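Local structure of DNA primase (Aquifex aeolicus, 2AU3) at residues Glu365-Phe370 with Ser388-Lys393; Leu109-Asp114 with Val155-Glu160; Glu325-Asp330 with Lys334-Glu339; Pro51-Phe56 with Ala237-Lys242. The protein synthesises the short RNA primers that DNA polymerase extends during DNA replication, using nucleoside triphosphates on a single-stranded DNA template. One frame throughout, in Å; residues are numbered along the deposited sequence.

The four contacts illustrate contacts at different scales, within one helix and its entry loop, between helices and between domains. Along the chain, contact 4 opens in the zinc-binding domain and closes on helix 234-244, and contact 2 falls wholly between its two segments; contact 3 and then contact 1 follow. Contact 2 packs helices 101-122 and 151-161, contact 3 folds a loop onto helix 329-336 near the predicted magnesium site, and contact 1 pairs helices 363-374 and 380-394 of the helical domain. Contacts 1 and 2 lie on opposite sides of the chain's centre, about 57 Å apart between centres. No two contacts touch; contact 4 alone joins the zinc-binding domain to the catalytic core.

Contact 1 (Glu365-Phe370 with Ser388-Lys393); sequences EKTREF and SEFHTK
F370 and F390 each carry CG anti to the backbone N (chi1 -173° in F370), and this sends both rings into the space between their helices. The motif is an antiparallel helix pair of the DnaG helical domain, formed by helices 363-374 and 380-394: the axes of their segments 365-370 and 388-393 run at 164° to one another and approach no closer than 12.3 Å, a gap wide enough to hold aromatic rings. The two rings form a face-to-face stack with centroids 4.2 Å apart and planes inclined at 26°. They reach in from opposite sides and slide past each other, which puts F390 CD1 over the centre of the F370 ring, whereas F370 CD2 lies over the rim of the F390 ring.

T367 addresses F390 differently. Its OG1 meets the ring edge near the ring plane, 3.4 Å from F390 CE2, and is itself tied by a hydrogen bond to L363 O one turn earlier. Around this pair, I356 touches F370, while A359, V396 and L401 touch F390, making the contact a buried one. An alanine at F370 would take away the stacked ring and is likely to leave one face of F390 without its cover, opening a gap between the helices. The overlap extends past the rings, for F370 CE2 comes within 3.6 Å of F390 CB.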
loop_
_atom_site.group_PDB
_atom_site.type_symbol
_atom_site.label_atom_id
_atom_site.label_comp_id
_atom_site.label_asym_id
_atom_site.label_seq_id
_atom_site.Cartn_x
_atom_site.Cartn_y
_atom_site.Cartn_z
ATOM N N GLU A 365 -6.215 11.484 -35.713
ATOM C CA GLU A 365 -5.617 11.490 -34.384
ATOM C C GLU A 365 -5.807 10.140 -33.710
ATOM O O GLU A 365 -4.932 9.677 -32.999
ATOM C CB GLU A 365 -6.208 12.618 -33.531
ATOM C CG GLU A 365 -5.428 12.947 -32.260
ATOM C CD GLU A 365 -3.986 13.378 -32.515
ATOM O OE1 GLU A 365 -3.718 14.018 -33.567
ATOM O OE2 GLU A 365 -3.121 13.082 -31.649
ATOM N N LYS A 366 -6.944 9.506 -33.971
ATOM C CA LYS A 366 -7.305 8.260 -33.305
ATOM C C LYS A 366 -6.518 7.075 -33.867
ATOM O O LYS A 366 -6.243 6.104 -33.156
ATOM C CB LYS A 366 -8.813 8.000 -33.402
ATOM C CG LYS A 366 -9.693 8.941 -32.550
ATOM C CD LYS A 366 -9.765 8.494 -31.094
ATOM C CE LYS A 366 -11.085 8.846 -30.460
ATOM N NZ LYS A 366 -11.102 8.502 -29.013
ATOM N N THR A 367 -6.170 7.153 -35.150
ATOM C CA THR A 367 -5.322 6.140 -35.768
ATOM C C THR A 367 -3.938 6.224 -35.144
ATOM O O THR A 367 -3.317 5.201 -34.864
ATOM C CB THR A 367 -5.229 6.353 -37.283
ATOM O OG1 THR A 367 -6.478 6.015 -37.894
ATOM C CG2 THR A 367 -4.226 5.359 -37.911
ATOM N N ARG A 368 -3.467 7.455 -34.923
ATOM C CA ARG A 368 -2.160 7.690 -34.315
ATOM C C ARG A 368 -2.063 6.990 -32.967
ATOM O O ARG A 368 -1.082 6.293 -32.686
ATOM C CB ARG A 368 -1.940 9.189 -34.111
ATOM C CG ARG A 368 -0.628 9.677 -34.657
ATOM C CD ARG A 368 0.192 10.481 -33.647
ATOM N NE ARG A 368 -0.042 11.910 -33.819
ATOM C CZ ARG A 368 0.643 12.870 -33.220
ATOM N NH1 ARG A 368 1.626 12.592 -32.366
ATOM N NH2 ARG A 368 0.329 14.120 -33.480
ATOM N N GLU A 369 -3.102 7.182 -32.146
ATOM C CA GLU A 369 -3.142 6.634 -30.792
ATOM C C GLU A 369 -3.199 5.126 -30.858
ATOM O O GLU A 369 -2.409 4.447 -30.229
ATOM C CB GLU A 369 -4.370 7.150 -30.037
ATOM C CG GLU A 369 -4.151 8.450 -29.280
ATOM C CD GLU A 369 -5.093 8.588 -28.084
ATOM O OE1 GLU A 369 -6.335 8.488 -28.286
ATOM O OE2 GLU A 369 -4.593 8.801 -26.950
ATOM N N PHE A 370 -4.136 4.622 -31.648
ATOM C CA PHE A 370 -4.315 3.183 -31.834
ATOM C C PHE A 370 -3.018 2.481 -32.242
ATOM O O PHE A 370 -2.616 1.486 -31.615
ATOM C CB PHE A 370 -5.392 2.921 -32.872
ATOM C CG PHE A 370 -5.767 1.467 -33.012
ATOM C CD1 PHE A 370 -6.721 0.900 -32.181
ATOM C CD2 PHE A 370 -5.197 0.678 -34.004
ATOM C CE1 PHE A 370 -7.080 -0.449 -32.328
ATOM C CE2 PHE A 370 -5.551 -0.661 -34.145
ATOM C CZ PHE A 370 -6.479 -1.219 -33.302
ATOM N N SER A 388 -6.582 -5.909 -37.517
ATOM C CA SER A 388 -7.545 -6.337 -38.530
ATOM C C SER A 388 -8.887 -5.640 -38.371
ATOM O O SER A 388 -9.463 -5.189 -39.352
ATOM C CB SER A 388 -7.734 -7.857 -38.505
ATOM O OG SER A 388 -6.512 -8.499 -38.766
ATOM N N GLU A 389 -9.369 -5.555 -37.135
ATOM C CA GLU A 389 -10.667 -4.954 -36.837
ATOM C C GLU A 389 -10.698 -3.477 -37.243
ATOM O O GLU A 389 -11.662 -3.017 -37.874
ATOM C CB GLU A 389 -10.984 -5.102 -35.341
ATOM C CG GLU A 389 -12.463 -5.181 -34.991
ATOM C CD GLU A 389 -12.734 -5.104 -33.483
ATOM O OE1 GLU A 389 -11.910 -5.609 -32.683
ATOM O OE2 GLU A 389 -13.785 -4.543 -33.090
ATOM N N PHE A 390 -9.636 -2.745 -36.882
ATOM C CA PHE A 390 -9.507 -1.329 -37.211
ATOM C C PHE A 390 -9.401 -1.121 -38.737
ATOM O O PHE A 390 -10.036 -0.219 -39.287
ATOM C CB PHE A 390 -8.279 -0.742 -36.527
ATOM C CG PHE A 390 -8.329 0.749 -36.344
ATOM C CD1 PHE A 390 -8.722 1.294 -35.132
ATOM C CD2 PHE A 390 -7.932 1.607 -37.367
ATOM C CE1 PHE A 390 -8.747 2.684 -34.938
ATOM C CE2 PHE A 390 -7.948 2.999 -37.187
ATOM C CZ PHE A 390 -8.362 3.540 -35.967
ATOM N N HIS A 391 -8.586 -1.950 -39.392
ATOM C CA HIS A 391 -8.426 -1.923 -40.844
ATOM C C HIS A 391 -9.777 -2.151 -41.548
ATOM O O HIS A 391 -10.173 -1.375 -42.437
ATOM C CB HIS A 391 -7.413 -2.997 -41.253
ATOM C CG HIS A 391 -7.370 -3.280 -42.724
ATOM N ND1 HIS A 391 -6.733 -2.451 -43.626
ATOM C CD2 HIS A 391 -7.863 -4.314 -43.446
ATOM C CE1 HIS A 391 -6.852 -2.955 -44.841
ATOM N NE2 HIS A 391 -7.530 -4.086 -44.759
ATOM N N THR A 392 -10.473 -3.210 -41.135
ATOM C CA THR A 392 -11.780 -3.566 -41.673
ATOM C C THR A 392 -12.729 -2.394 -41.551
ATOM O O THR A 392 -13.321 -1.947 -42.528
ATOM C CB THR A 392 -12.359 -4.804 -40.940
ATOM O OG1 THR A 392 -11.559 -5.955 -41.236
ATOM C CG2 THR A 392 -13.788 -5.091 -41.409
ATOM N N LYS A 393 -12.853 -1.909 -40.320
ATOM C CA LYS A 393 -13.713 -0.791 -40.028
ATOM C C LYS A 393 -13.286 0.535 -40.739
ATOM O O LYS A 393 -14.106 1.094 -41.459
ATOM C CB LYS A 393 -13.814 -0.552 -38.510
ATOM C CG LYS A 393 -14.762 0.577 -38.120
ATOM C CD LYS A 393 -15.135 0.568 -36.644
ATOM C CE LYS A 393 -16.346 1.453 -36.376
ATOM N NZ LYS A 393 -16.610 1.601 -34.917
#

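Contact 2 (Leu109-Asp114 with Val155-Glu160); sequences LDRVCD and VKVLKE
R111 leaves helix 101-122 heading for V157, and its side chain can be followed outward atom by atom. CB is still 5.7 Å from V157 CG2; CG, anti to the backbone N, closes to 4.5 Å from that same V157 methyl. The bend at chi2 (65°) then turns CD away, to 5.2 Å from V157 CG2, before NE and CZ swing back. At the tip NH2 settles 4.2 Å from V157 CB, which lies over the rim of one guanidinium face. The charged end thus rests on an aliphatic branch, with the carboxylate of E160 nearby but not in contact, R111 NH2 and E160 OE1 being 6.0 Å apart.

Deeper in, V112 and L158 provide the closer packing, V112 CG2 lying 3.6 Å from L158 CD1. Y167 of helix 164-168 touches both of these residues, and F203 of strand 200-207 also reaches V112. The arrangement is ordinary helix-helix packing, an apolar pair inside and an arginine at the rim, joining helix 101-122 to helix 151-161 of the catalytic core's N-terminal region.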
loop_
_atom_site.group_PDB
_atom_site.type_symbol
_atom_site.label_atom_id
_atom_site.label_comp_id
_atom_site.label_asym_id
_atom_site.label_seq_id
_atom_site.Cartn_x
_atom_site.Cartn_y
_atom_site.Cartn_z
ATOM N N LEU A 109 11.525 -0.468 11.805
ATOM C CA LEU A 109 10.465 0.054 10.943
ATOM C C LEU A 109 9.104 -0.204 11.568
ATOM O O LEU A 109 8.258 0.675 11.605
ATOM C CB LEU A 109 10.564 -0.547 9.530
ATOM C CG LEU A 109 11.622 0.186 8.690
ATOM C CD1 LEU A 109 12.049 -0.635 7.446
ATOM C CD2 LEU A 109 11.109 1.593 8.283
ATOM N N ASP A 110 8.919 -1.407 12.098
ATOM C CA ASP A 110 7.635 -1.799 12.643
ATOM C C ASP A 110 7.332 -1.121 13.978
ATOM O O ASP A 110 6.180 -0.734 14.239
ATOM C CB ASP A 110 7.553 -3.317 12.782
ATOM C CG ASP A 110 6.180 -3.766 13.224
ATOM O OD1 ASP A 110 5.253 -3.817 12.361
ATOM O OD2 ASP A 110 5.917 -3.998 14.421
ATOM N N ARG A 111 8.354 -0.982 14.822
ATOM C CA ARG A 111 8.189 -0.302 16.097
ATOM C C ARG A 111 7.906 1.192 15.904
ATOM O O ARG A 111 7.206 1.822 16.707
ATOM C CB ARG A 111 9.442 -0.471 16.960
ATOM C CG ARG A 111 9.358 0.271 18.270
ATOM C CD ARG A 111 8.245 -0.308 19.163
ATOM N NE ARG A 111 8.077 0.376 20.431
ATOM C CZ ARG A 111 7.220 1.369 20.644
ATOM N NH1 ARG A 111 6.475 1.865 19.646
ATOM N NH2 ARG A 111 7.119 1.879 21.863
ATOM N N VAL A 112 8.533 1.770 14.894
ATOM C CA VAL A 112 8.344 3.177 14.598
ATOM C C VAL A 112 6.925 3.384 14.038
ATOM O O VAL A 112 6.261 4.353 14.359
ATOM C CB VAL A 112 9.428 3.692 13.624
ATOM C CG1 VAL A 112 9.065 5.077 13.045
ATOM C CG2 VAL A 112 10.780 3.765 14.326
ATOM N N CYS A 113 6.452 2.430 13.257
ATOM C CA CYS A 113 5.054 2.430 12.810
ATOM C C CYS A 113 4.077 2.481 13.998
ATOM O O CYS A 113 3.141 3.294 14.012
ATOM C CB CYS A 113 4.782 1.196 11.937
ATOM S SG CYS A 113 3.107 1.147 11.220
ATOM N N ASP A 114 4.337 1.670 15.024
ATOM C CA ASP A 114 3.491 1.620 16.234
ATOM C C ASP A 114 3.517 2.929 16.992
ATOM O O ASP A 114 2.504 3.345 17.578
ATOM C CB ASP A 114 3.963 0.506 17.180
ATOM C CG ASP A 114 3.879 -0.891 16.541
ATOM O OD1 ASP A 114 3.001 -1.133 15.667
ATOM O OD2 ASP A 114 4.678 -1.802 16.847
ATOM N N VAL A 155 13.205 9.105 19.099
ATOM C CA VAL A 155 14.566 8.678 19.438
ATOM C C VAL A 155 14.585 7.881 20.755
ATOM O O VAL A 155 15.232 6.836 20.850
ATOM C CB VAL A 155 15.544 9.882 19.503
ATOM C CG1 VAL A 155 16.796 9.529 20.305
ATOM C CG2 VAL A 155 15.908 10.348 18.109
ATOM N N LYS A 156 13.842 8.362 21.747
ATOM C CA LYS A 156 13.739 7.677 23.027
ATOM C C LYS A 156 13.199 6.244 22.884
ATOM O O LYS A 156 13.721 5.312 23.515
ATOM C CB LYS A 156 12.880 8.486 24.000
ATOM C CG LYS A 156 12.881 7.975 25.442
ATOM C CD LYS A 156 11.773 8.668 26.265
ATOM C CE LYS A 156 11.206 7.752 27.350
ATOM N NZ LYS A 156 9.858 7.152 26.984
ATOM N N VAL A 157 12.170 6.044 22.056
ATOM C CA VAL A 157 11.659 4.679 21.887
ATOM C C VAL A 157 12.671 3.801 21.175
ATOM O O VAL A 157 12.786 2.615 21.479
ATOM C CB VAL A 157 10.255 4.568 21.200
ATOM C CG1 VAL A 157 9.319 5.700 21.581
ATOM C CG2 VAL A 157 10.372 4.401 19.702
ATOM N N LEU A 158 13.391 4.384 20.231
ATOM C CA LEU A 158 14.389 3.659 19.467
ATOM C C LEU A 158 15.526 3.204 20.390
ATOM O O LEU A 158 15.877 2.022 20.426
ATOM C CB LEU A 158 14.936 4.564 18.360
ATOM C CG LEU A 158 14.548 4.315 16.893
ATOM C CD1 LEU A 158 13.383 3.353 16.721
ATOM C CD2 LEU A 158 14.348 5.621 16.107
ATOM N N LYS A 159 16.086 4.159 21.134
ATOM C CA LYS A 159 17.148 3.871 22.101
ATOM C C LYS A 159 16.696 2.850 23.147
ATOM O O LYS A 159 17.407 1.876 23.396
ATOM C CB LYS A 159 17.659 5.166 22.764
ATOM C CG LYS A 159 18.451 6.054 21.818
ATOM C CD LYS A 159 18.874 7.350 22.510
ATOM C CE LYS A 159 19.912 8.082 21.688
ATOM N NZ LYS A 159 20.597 9.185 22.453
ATOM N N GLU A 160 15.505 3.052 23.726
ATOM C CA GLU A 160 14.926 2.132 24.722
ATOM C C GLU A 160 14.806 0.690 24.192
ATOM O O GLU A 160 14.866 -0.259 24.965
ATOM C CB GLU A 160 13.514 2.587 25.142
ATOM C CG GLU A 160 13.426 3.656 26.228
ATOM C CD GLU A 160 11.974 3.949 26.643
ATOM O OE1 GLU A 160 11.109 4.163 25.761
ATOM O OE2 GLU A 160 11.691 3.967 27.862
#

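Contact 3 (Glu325-Asp330 with Lys334-Glu339); sequences EGYDPD and KEFGKE
This surface contact is a local fold-back: Y327, in the loop entering helix 329-336, reaches the last turn of that helix. Its hydroxyl donates a hydrogen bond to E335 OE1, which sits at the ring edge in its plane; the modelled 2.4 Å from Y327 OH to E335 OE1 is very short, so the exact length is doubtful. The carboxylate is turned 44° from the ring. F336 adds an apolar touch, its CE2 lying 3.7 Å from Y327 CE1 with the two rings oblique. A phenylalanine in place of Y327 would probably leave E335 OE1 without its hydroxyl partner and the end of the glutamate freer to swing.

Within the helix, K334 N bonds to D330 O at 2.9 Å, while D330 OD1 forms a salt bridge with R258. D328 is the N-cap, its OD1 accepting from E331 N. Y327 also shares backbone hydrogen bonding with G296, between D295 and D297, predicted magnesium ligands; the arrangement is thus an N-capped helix start beside the acidic metal site of the Toprim fold.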
loop_
_atom_site.group_PDB
_atom_site.type_symbol
_atom_site.label_atom_id
_atom_site.label_comp_id
_atom_site.label_asym_id
_atom_site.label_seq_id
_atom_site.Cartn_x
_atom_site.Cartn_y
_atom_site.Cartn_z
ATOM N N GLU A 325 -14.754 16.405 -16.021
ATOM C CA GLU A 325 -13.778 17.481 -15.891
ATOM C C GLU A 325 -13.861 18.102 -14.544
ATOM O O GLU A 325 -14.943 18.461 -14.095
ATOM C CB GLU A 325 -14.000 18.573 -16.950
ATOM C CG GLU A 325 -12.978 19.696 -16.867
ATOM C CD GLU A 325 -11.574 19.215 -17.221
ATOM O OE1 GLU A 325 -11.452 18.297 -18.049
ATOM O OE2 GLU A 325 -10.590 19.757 -16.674
ATOM N N GLY A 326 -12.710 18.225 -13.893
ATOM C CA GLY A 326 -12.647 18.897 -12.610
ATOM C C GLY A 326 -12.799 18.037 -11.371
ATOM O O GLY A 326 -12.639 18.554 -10.260
ATOM N N TYR A 327 -13.093 16.743 -11.544
ATOM C CA TYR A 327 -13.285 15.828 -10.411
ATOM C C TYR A 327 -12.093 14.919 -10.191
ATOM O O TYR A 327 -11.607 14.302 -11.129
ATOM C CB TYR A 327 -14.512 14.934 -10.649
ATOM C CG TYR A 327 -15.840 15.679 -10.544
ATOM C CD1 TYR A 327 -16.618 15.598 -9.387
ATOM C CD2 TYR A 327 -16.279 16.499 -11.572
ATOM C CE1 TYR A 327 -17.833 16.278 -9.284
ATOM C CE2 TYR A 327 -17.490 17.205 -11.478
ATOM C CZ TYR A 327 -18.258 17.078 -10.334
ATOM O OH TYR A 327 -19.437 17.759 -10.228
ATOM N N ASP A 328 -11.664 14.779 -8.937
ATOM C CA ASP A 328 -10.796 13.664 -8.577
ATOM C C ASP A 328 -11.710 12.595 -7.950
ATOM O O ASP A 328 -12.901 12.848 -7.776
ATOM C CB ASP A 328 -9.644 14.101 -7.650
ATOM C CG ASP A 328 -10.115 14.573 -6.302
ATOM O OD1 ASP A 328 -11.338 14.786 -6.144
ATOM O OD2 ASP A 328 -9.325 14.753 -5.330
ATOM N N PRO A 329 -11.212 11.384 -7.700
ATOM C CA PRO A 329 -12.055 10.366 -7.066
ATOM C C PRO A 329 -12.815 10.855 -5.816
ATOM O O PRO A 329 -13.985 10.544 -5.680
ATOM C CB PRO A 329 -11.058 9.255 -6.714
ATOM C CG PRO A 329 -10.035 9.354 -7.792
ATOM C CD PRO A 329 -9.904 10.834 -8.112
ATOM N N ASP A 330 -12.147 11.598 -4.935
ATOM C CA ASP A 330 -12.728 12.090 -3.695
ATOM C C ASP A 330 -13.997 12.938 -3.951
ATOM O O ASP A 330 -15.050 12.670 -3.378
ATOM C CB ASP A 330 -11.669 12.924 -2.973
ATOM C CG ASP A 330 -12.212 13.667 -1.815
ATOM O OD1 ASP A 330 -12.999 13.082 -1.007
ATOM O OD2 ASP A 330 -11.894 14.854 -1.621
ATOM N N LYS A 334 -17.936 12.218 -3.270
ATOM C CA LYS A 334 -18.745 13.102 -2.412
ATOM C C LYS A 334 -20.051 13.540 -3.077
ATOM O O LYS A 334 -21.088 13.596 -2.420
ATOM C CB LYS A 334 -17.956 14.304 -1.909
ATOM C CG LYS A 334 -17.020 13.947 -0.706
ATOM C CD LYS A 334 -16.386 15.162 -0.028
ATOM C CE LYS A 334 -15.664 16.070 -0.997
ATOM N NZ LYS A 334 -14.340 15.505 -1.396
ATOM N N GLU A 335 -19.999 13.832 -4.379
ATOM C CA GLU A 335 -21.164 14.406 -5.070
ATOM C C GLU A 335 -22.145 13.331 -5.525
ATOM O O GLU A 335 -23.367 13.483 -5.410
ATOM C CB GLU A 335 -20.738 15.283 -6.262
ATOM C CG GLU A 335 -21.923 15.838 -7.040
ATOM C CD GLU A 335 -21.574 16.984 -7.984
ATOM O OE1 GLU A 335 -20.394 17.386 -8.050
ATOM O OE2 GLU A 335 -22.499 17.486 -8.663
ATOM N N PHE A 336 -21.598 12.237 -6.043
ATOM C CA PHE A 336 -22.413 11.200 -6.681
ATOM C C PHE A 336 -22.534 9.886 -5.886
ATOM O O PHE A 336 -23.390 9.061 -6.181
ATOM C CB PHE A 336 -21.874 10.947 -8.097
ATOM C CG PHE A 336 -21.815 12.207 -8.959
ATOM C CD1 PHE A 336 -22.989 12.807 -9.393
ATOM C CD2 PHE A 336 -20.590 12.784 -9.317
ATOM C CE1 PHE A 336 -22.957 13.967 -10.190
ATOM C CE2 PHE A 336 -20.538 13.934 -10.126
ATOM C CZ PHE A 336 -21.747 14.529 -10.562
ATOM N N GLY A 337 -21.669 9.681 -4.904
ATOM C CA GLY A 337 -21.744 8.470 -4.069
ATOM C C GLY A 337 -20.873 7.317 -4.563
ATOM O O GLY A 337 -20.616 7.176 -5.770
ATOM N N LYS A 338 -20.440 6.476 -3.623
ATOM C CA LYS A 338 -19.578 5.337 -3.922
ATOM C C LYS A 338 -20.135 4.397 -4.974
ATOM O O LYS A 338 -19.391 3.813 -5.724
ATOM C CB LYS A 338 -19.258 4.546 -2.618
ATOM C CG LYS A 338 -20.456 3.817 -2.031
ATOM C CD LYS A 338 -20.131 3.093 -0.720
ATOM C CE LYS A 338 -21.400 2.654 0.027
ATOM N NZ LYS A 338 -21.194 2.684 1.519
ATOM N N GLU A 339 -21.450 4.223 -5.017
ATOM C CA GLU A 339 -22.018 3.240 -5.928
ATOM C C GLU A 339 -21.945 3.734 -7.373
ATOM O O GLU A 339 -21.658 2.960 -8.287
ATOM C CB GLU A 339 -23.445 2.858 -5.512
ATOM C CG GLU A 339 -24.042 1.718 -6.343
ATOM C CD GLU A 339 -23.139 0.486 -6.429
ATOM O OE1 GLU A 339 -22.634 0.012 -5.366
ATOM O OE2 GLU A 339 -22.939 -0.005 -7.560
#

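Contact 4 (Pro51-Phe56 with Ala237-Lys242); sequences PSKQIF and AKEYIK
K53 and E239 share this contact almost equally, burying only 45 Å² between them at the surface. The lysine runs fully extended beyond CG, meets the glutamate side chain at about a right angle, and ends with K53 NZ 3.9 Å from E239 OE1. That is a long salt bridge, with no hydrogen bond across the contact. E239 reaches out by holding CG in the crowded position between its backbone N and carbonyl carbon (chi1 76°), and its CG also sits over the rim of one face of the Y240 ring.

K53 lies in the turn of a β-hairpin of the zinc-ribbon domain, joining strands 47-50 and 55-58, the second of which ends at the zinc ligand C58. E239 belongs to helix 234-244 of the catalytic core, so a single pair of charges spans the two domains here, the CA atoms of K53 and E239 standing 12.7 Å apart. The turn itself is braced by Q54, whose NE2 donates to P51 O at 2.9 Å (168° at the hydrogen) and to D15 OD1, while Q54 OE1 accepts from I16 N.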
loop_
_atom_site.group_PDB
_atom_site.type_symbol
_atom_site.label_atom_id
_atom_site.label_comp_id
_atom_site.label_asym_id
_atom_site.label_seq_id
_atom_site.Cartn_x
_atom_site.Cartn_y
_atom_site.Cartn_z
ATOM N N PRO A 51 -5.071 -17.767 12.481
ATOM C CA PRO A 51 -4.165 -18.900 12.320
ATOM C C PRO A 51 -3.512 -18.938 10.921
ATOM O O PRO A 51 -2.361 -19.345 10.823
ATOM C CB PRO A 51 -5.071 -20.122 12.553
ATOM C CG PRO A 51 -6.251 -19.600 13.345
ATOM C CD PRO A 51 -6.434 -18.173 12.882
ATOM N N SER A 52 -4.197 -18.484 9.869
ATOM C CA SER A 52 -3.650 -18.654 8.500
ATOM C C SER A 52 -2.618 -17.568 8.148
ATOM O O SER A 52 -1.691 -17.787 7.339
ATOM C CB SER A 52 -4.773 -18.643 7.466
ATOM O OG SER A 52 -5.485 -17.417 7.523
ATOM N N LYS A 53 -2.776 -16.390 8.746
ATOM C CA LYS A 53 -1.819 -15.307 8.512
ATOM C C LYS A 53 -0.743 -15.264 9.601
ATOM O O LYS A 53 0.337 -14.687 9.399
ATOM C CB LYS A 53 -2.541 -13.970 8.345
ATOM C CG LYS A 53 -3.505 -13.977 7.164
ATOM C CD LYS A 53 -4.309 -12.674 7.004
ATOM C CE LYS A 53 -5.305 -12.834 5.819
ATOM N NZ LYS A 53 -5.993 -11.568 5.447
ATOM N N GLN A 54 -1.040 -15.890 10.752
ATOM C CA GLN A 54 -0.101 -15.954 11.887
ATOM C C GLN A 54 0.190 -14.555 12.449
ATOM O O GLN A 54 1.298 -14.256 12.901
ATOM C CB GLN A 54 1.189 -16.693 11.507
ATOM C CG GLN A 54 1.070 -18.232 11.460
ATOM C CD GLN A 54 0.752 -18.841 12.822
ATOM O OE1 GLN A 54 1.550 -18.732 13.752
ATOM N NE2 GLN A 54 -0.416 -19.493 12.933
ATOM N N ILE A 55 -0.832 -13.710 12.424
ATOM C CA ILE A 55 -0.751 -12.364 12.979
ATOM C C ILE A 55 -1.980 -12.117 13.838
ATOM O O ILE A 55 -2.948 -12.872 13.777
ATOM C CB ILE A 55 -0.652 -11.306 11.846
ATOM C CG1 ILE A 55 -1.865 -11.402 10.906
ATOM C CG2 ILE A 55 0.728 -11.418 11.123
ATOM C CD1 ILE A 55 -1.897 -10.334 9.731
ATOM N N PHE A 56 -1.944 -11.059 14.630
ATOM C CA PHE A 56 -3.126 -10.583 15.334
ATOM C C PHE A 56 -3.368 -9.190 14.787
ATOM O O PHE A 56 -2.464 -8.602 14.211
ATOM C CB PHE A 56 -2.901 -10.555 16.858
ATOM C CG PHE A 56 -1.879 -9.522 17.319
ATOM C CD1 PHE A 56 -2.286 -8.232 17.699
ATOM C CD2 PHE A 56 -0.519 -9.842 17.389
ATOM C CE1 PHE A 56 -1.352 -7.277 18.147
ATOM C CE2 PHE A 56 0.429 -8.871 17.827
ATOM C CZ PHE A 56 0.002 -7.600 18.204
ATOM N N ALA A 237 -4.807 -4.987 -0.844
ATOM C CA ALA A 237 -5.690 -5.131 -2.005
ATOM C C ALA A 237 -5.687 -6.529 -2.625
ATOM O O ALA A 237 -6.634 -6.890 -3.315
ATOM C CB ALA A 237 -5.325 -4.095 -3.082
ATOM N N LYS A 238 -4.626 -7.303 -2.408
ATOM C CA LYS A 238 -4.337 -8.420 -3.321
ATOM C C LYS A 238 -5.423 -9.506 -3.292
ATOM O O LYS A 238 -5.720 -10.115 -4.299
ATOM C CB LYS A 238 -2.930 -9.009 -3.072
ATOM C CG LYS A 238 -2.710 -9.532 -1.674
ATOM C CD LYS A 238 -1.250 -9.873 -1.405
ATOM C CE LYS A 238 -1.073 -10.310 0.060
ATOM N NZ LYS A 238 0.322 -10.791 0.336
ATOM N N GLU A 239 -6.037 -9.720 -2.135
ATOM C CA GLU A 239 -7.117 -10.709 -2.048
ATOM C C GLU A 239 -8.380 -10.218 -2.798
ATOM O O GLU A 239 -9.045 -10.986 -3.461
ATOM C CB GLU A 239 -7.404 -11.083 -0.588
ATOM C CG GLU A 239 -8.188 -10.025 0.204
ATOM C CD GLU A 239 -8.191 -10.307 1.704
ATOM O OE1 GLU A 239 -7.886 -11.462 2.086
ATOM O OE2 GLU A 239 -8.487 -9.398 2.512
ATOM N N TYR A 240 -8.657 -8.925 -2.743
ATOM C CA TYR A 240 -9.779 -8.360 -3.517
ATOM C C TYR A 240 -9.524 -8.357 -5.018
ATOM O O TYR A 240 -10.417 -8.693 -5.824
ATOM C CB TYR A 240 -10.112 -6.951 -2.993
ATOM C CG TYR A 240 -10.403 -6.980 -1.501
ATOM C CD1 TYR A 240 -11.614 -7.494 -1.025
ATOM C CD2 TYR A 240 -9.427 -6.594 -0.566
ATOM C CE1 TYR A 240 -11.880 -7.553 0.352
ATOM C CE2 TYR A 240 -9.685 -6.627 0.806
ATOM C CZ TYR A 240 -10.920 -7.105 1.260
ATOM O OH TYR A 240 -11.173 -7.188 2.598
ATOM N N ILE A 241 -8.310 -7.980 -5.410
ATOM C CA ILE A 241 -7.901 -8.022 -6.818
ATOM C C ILE A 241 -8.079 -9.444 -7.428
ATOM O O ILE A 241 -8.615 -9.602 -8.546
ATOM C CB ILE A 241 -6.439 -7.559 -6.948
ATOM C CG1 ILE A 241 -6.283 -6.053 -6.617
ATOM C CG2 ILE A 241 -5.889 -7.919 -8.285
ATOM C CD1 ILE A 241 -4.784 -5.620 -6.527
ATOM N N LYS A 242 -7.627 -10.464 -6.695
ATOM C CA LYS A 242 -7.792 -11.855 -7.125
ATOM C C LYS A 242 -9.274 -12.260 -7.228
ATOM O O LYS A 242 -9.727 -12.841 -8.241
ATOM C CB LYS A 242 -7.048 -12.793 -6.160
ATOM C CG LYS A 242 -7.304 -14.294 -6.420
ATOM C CD LYS A 242 -6.365 -15.177 -5.590
ATOM C CE LYS A 242 -6.093 -16.525 -6.284
ATOM N NZ LYS A 242 -5.383 -17.493 -5.374
#